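Fluoroacetyl-CoA-specific thioesterase-like domain-containing protein (Thermanaerovibrio acidaminovorans, PDB 3QOO) is of unknown function but adopts a hot-dog fold and probably acts on acyl-CoA thioesters, as fluoroacetyl-CoA-specific thioesterases do. Local coordinates at residues T49-E54 with F87-D92. Sequence-based numbering, arbitrary orientation.
Sequences TQLAVE and FTVTVD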
ATOM      1  N   THR A  49       7.078  -2.961  -3.936  1.00  9.49           N
ATOM      2  CA  THR A  49       8.117  -3.087  -2.919  1.00  9.51           C
ATOM      3  C   THR A  49       9.115  -4.189  -3.324  1.00  9.48           C
ATOM      4  O   THR A  49      10.332  -4.009  -3.251  1.00 10.15           O
ATOM      5  CB  THR A  49       7.537  -3.381  -1.542  1.00  9.95           C
ATOM      6  OG1 THR A  49       6.773  -2.246  -1.141  1.00 10.92           O
ATOM      7  CG2 THR A  49       8.642  -3.641  -0.553  1.00 11.09           C
ATOM      8  N   GLN A  50       8.592  -5.337  -3.722  1.00  9.50           N
ATOM      9  CA  GLN A  50       9.449  -6.442  -4.123  1.00 10.89           C
ATOM     10  C   GLN A  50      10.411  -6.042  -5.231  1.00 10.16           C
ATOM     11  O   GLN A  50      11.617  -6.328  -5.145  1.00 10.96           O
ATOM     12  CB  GLN A  50       8.607  -7.635  -4.591  1.00 12.32           C
ATOM     13  CG  GLN A  50       9.476  -8.796  -5.037  1.00 16.14           C
ATOM     14  CD  GLN A  50       8.701  -9.984  -5.502  1.00 20.08           C
ATOM     15  OE1 GLN A  50       7.496 -10.061  -5.278  1.00 24.43           O
ATOM     16  NE2 GLN A  50       9.391 -10.959  -6.096  1.00 22.06           N
ATOM     17  N   LEU A  51       9.895  -5.393  -6.256  1.00 10.23           N
ATOM     18  CA  LEU A  51      10.758  -4.959  -7.356  1.00 10.14           C
ATOM     19  C   LEU A  51      11.728  -3.878  -6.951  1.00  9.95           C
ATOM     20  O   LEU A  51      12.875  -3.904  -7.386  1.00 10.76           O
ATOM     21  CB  LEU A  51       9.929  -4.479  -8.533  1.00 12.05           C
ATOM     22  CG  LEU A  51       9.468  -5.533  -9.501  1.00 13.68           C
ATOM     23  CD1 LEU A  51       8.604  -4.904 -10.563  1.00 15.94           C
ATOM     24  CD2 LEU A  51      10.622  -6.257 -10.105  1.00 14.94           C
ATOM     25  N   ALA A  52      11.299  -2.927  -6.126  1.00 10.19           N
ATOM     26  CA  ALA A  52      12.194  -1.868  -5.698  1.00  9.96           C
ATOM     27  C   ALA A  52      13.364  -2.476  -4.932  1.00  9.61           C
ATOM     28  O   ALA A  52      14.511  -2.063  -5.119  1.00 11.14           O
ATOM     29  CB  ALA A  52      11.424  -0.867  -4.834  1.00 10.81           C
ATOM     30  N   VAL A  53      13.080  -3.439  -4.067  1.00  9.88           N
ATOM     31  CA  VAL A  53      14.148  -4.092  -3.318  1.00 10.38           C
ATOM     32  C   VAL A  53      15.058  -4.852  -4.285  1.00 10.08           C
ATOM     33  O   VAL A  53      16.298  -4.836  -4.130  1.00 10.93           O
ATOM     34  CB  VAL A  53      13.559  -5.040  -2.249  1.00 11.22           C
ATOM     35  CG1 VAL A  53      14.626  -5.932  -1.625  1.00 12.68           C
ATOM     36  CG2 VAL A  53      12.872  -4.247  -1.146  1.00 11.86           C
ATOM     37  N   GLU A  54      14.497  -5.535  -5.277  1.00 10.70           N
ATOM     38  CA  GLU A  54      15.304  -6.224  -6.298  1.00 12.03           C
ATOM     39  C   GLU A  54      16.194  -5.287  -7.112  1.00 10.96           C
ATOM     40  O   GLU A  54      17.247  -5.705  -7.582  1.00 12.70           O
ATOM     41  CB  GLU A  54      14.408  -7.075  -7.224  1.00 13.26           C
ATOM     42  CG  GLU A  54      13.849  -8.299  -6.503  1.00 16.82           C
ATOM     43  CD  GLU A  54      12.897  -9.143  -7.316  1.00 21.50           C
ATOM     44  OE1 GLU A  54      12.799  -8.902  -8.556  1.00 25.28           O
ATOM     45  OE2 GLU A  54      12.261 -10.051  -6.688  1.00 22.84           O
ATOM     46  N   PHE A  87       4.529  -5.581 -13.933  1.00 10.10           N
ATOM     47  CA  PHE A  87       4.983  -4.442 -13.160  1.00  9.53           C
ATOM     48  C   PHE A  87       6.326  -3.983 -13.659  1.00  9.27           C
ATOM     49  O   PHE A  87       7.240  -4.804 -13.842  1.00 10.27           O
ATOM     50  CB  PHE A  87       5.117  -4.804 -11.687  1.00  9.87           C
ATOM     51  CG  PHE A  87       3.835  -4.993 -10.948  1.00 10.17           C
ATOM     52  CD1 PHE A  87       3.440  -4.069  -9.997  1.00 10.47           C
ATOM     53  CD2 PHE A  87       3.049  -6.110 -11.152  1.00 11.64           C
ATOM     54  CE1 PHE A  87       2.280  -4.264  -9.250  1.00 11.64           C
ATOM     55  CE2 PHE A  87       1.864  -6.261 -10.421  1.00 12.91           C
ATOM     56  CZ  PHE A  87       1.484  -5.347  -9.481  1.00 12.07           C
ATOM     57  N   THR A  88       6.446  -2.667 -13.852  1.00  9.16           N
ATOM     58  CA  THR A  88       7.712  -2.039 -14.213  1.00 10.02           C
ATOM     59  C   THR A  88       8.004  -0.988 -13.156  1.00  9.54           C
ATOM     60  O   THR A  88       7.169  -0.095 -12.935  1.00 10.73           O
ATOM     61  CB  THR A  88       7.649  -1.369 -15.588  1.00 11.02           C
ATOM     62  OG1 THR A  88       7.207  -2.316 -16.556  1.00 11.64           O
ATOM     63  CG2 THR A  88       9.037  -0.845 -15.982  1.00 13.51           C
ATOM     64  N   VAL A  89       9.136  -1.141 -12.473  1.00  9.14           N
ATOM     65  CA  VAL A  89       9.581  -0.202 -11.485  1.00  9.38           C
ATOM     66  C   VAL A  89      10.902   0.407 -11.913  1.00  9.15           C
ATOM     67  O   VAL A  89      11.798  -0.331 -12.316  1.00  9.95           O
ATOM     68  CB  VAL A  89       9.648  -0.869 -10.093  1.00  9.26           C
ATOM     69  CG1 VAL A  89      10.272   0.051  -9.063  1.00 10.94           C
ATOM     70  CG2 VAL A  89       8.229  -1.274  -9.637  1.00 10.16           C
ATOM     71  N   THR A  90      10.985   1.726 -11.836  1.00  9.69           N
ATOM     72  CA  THR A  90      12.057   2.512 -12.449  1.00  9.98           C
ATOM     73  C   THR A  90      12.597   3.539 -11.479  1.00  9.29           C
ATOM     74  O   THR A  90      11.821   4.230 -10.824  1.00 10.07           O
ATOM     75  CB  THR A  90      11.532   3.284 -13.674  1.00 11.33           C
ATOM     76  OG1 THR A  90      10.896   2.368 -14.573  1.00 12.80           O
ATOM     77  CG2 THR A  90      12.658   4.025 -14.394  1.00 12.75           C
ATOM     78  N   VAL A  91      13.908   3.693 -11.402  1.00  9.26           N
ATOM     79  CA  VAL A  91      14.505   4.762 -10.608  1.00  9.89           C
ATOM     80  C   VAL A  91      14.155   6.116 -11.218  1.00 10.86           C
ATOM     81  O   VAL A  91      14.494   6.395 -12.387  1.00 12.05           O
ATOM     82  CB  VAL A  91      16.023   4.613 -10.484  1.00 10.19           C
ATOM     83  CG1 VAL A  91      16.619   5.821  -9.756  1.00 11.67           C
ATOM     84  CG2 VAL A  91      16.358   3.276  -9.803  1.00 11.57           C
ATOM     85  N   ASP A  92      13.465   6.952 -10.450  0.65 10.35           N
ATOM     86  CA  ASP A  92      13.048   8.278 -10.895  0.65 12.28           C
ATOM     87  C   ASP A  92      14.080   9.342 -10.535  0.65 12.64           C
ATOM     88  O   ASP A  92      14.494  10.130 -11.388  0.65 13.28           O
ATOM     89  CB  ASP A  92      11.682   8.628 -10.279  0.65 13.97           C
ATOM     90  CG  ASP A  92      11.192   9.976 -10.721  0.65 15.05           C
ATOM     91  OD1 ASP A  92      10.850  10.095 -11.912  0.65 18.40           O
ATOM     92  OD2 ASP A  92      11.172  10.909  -9.890  0.65 18.65           O
TER
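Leu51 reaches from the central helix of the hot-dog fold toward the sheet and sets its CD1 methyl into the dip between Phe87 and Val89, next-but-one neighbours on the same face of strand 84-95. One wall of this hollow is Phe87 CB, 3.7 Å from Leu51 CD1; the other is Val89 CG2, 3.8 Å from the same methyl. The carbonyl O of Phe87 approaches Leu51 CD1 to 3.6 Å, a van der Waals contact. With CG anti to its carbonyl carbon (chi1 -72°), Phe87 carries its ring away from the helix segment, leaving CB to meet the leucine. The helix and strand segments pass with their axes 8.4 Å apart at -46°. No hydrogen bond joins the two segments; the side chains that meet are all apolar and the contact is buried. Helix 41-56 is the sausage of the hot dog, the antiparallel sheet its bun. Met18 on the adjoining strand 15-21 also touches Leu51, while Leu101 and Met103 of strand 98-107 touch Val89, extending the apolar surface that faces the helix. Val89 is itself a forked bump. Its CG2 lies 3.8 Å from Leu51 CB; its CG1, anti to the backbone N (chi1 173°), points to the next residue along the helix, ending 4.5 Å from the methyl CB of Ala52.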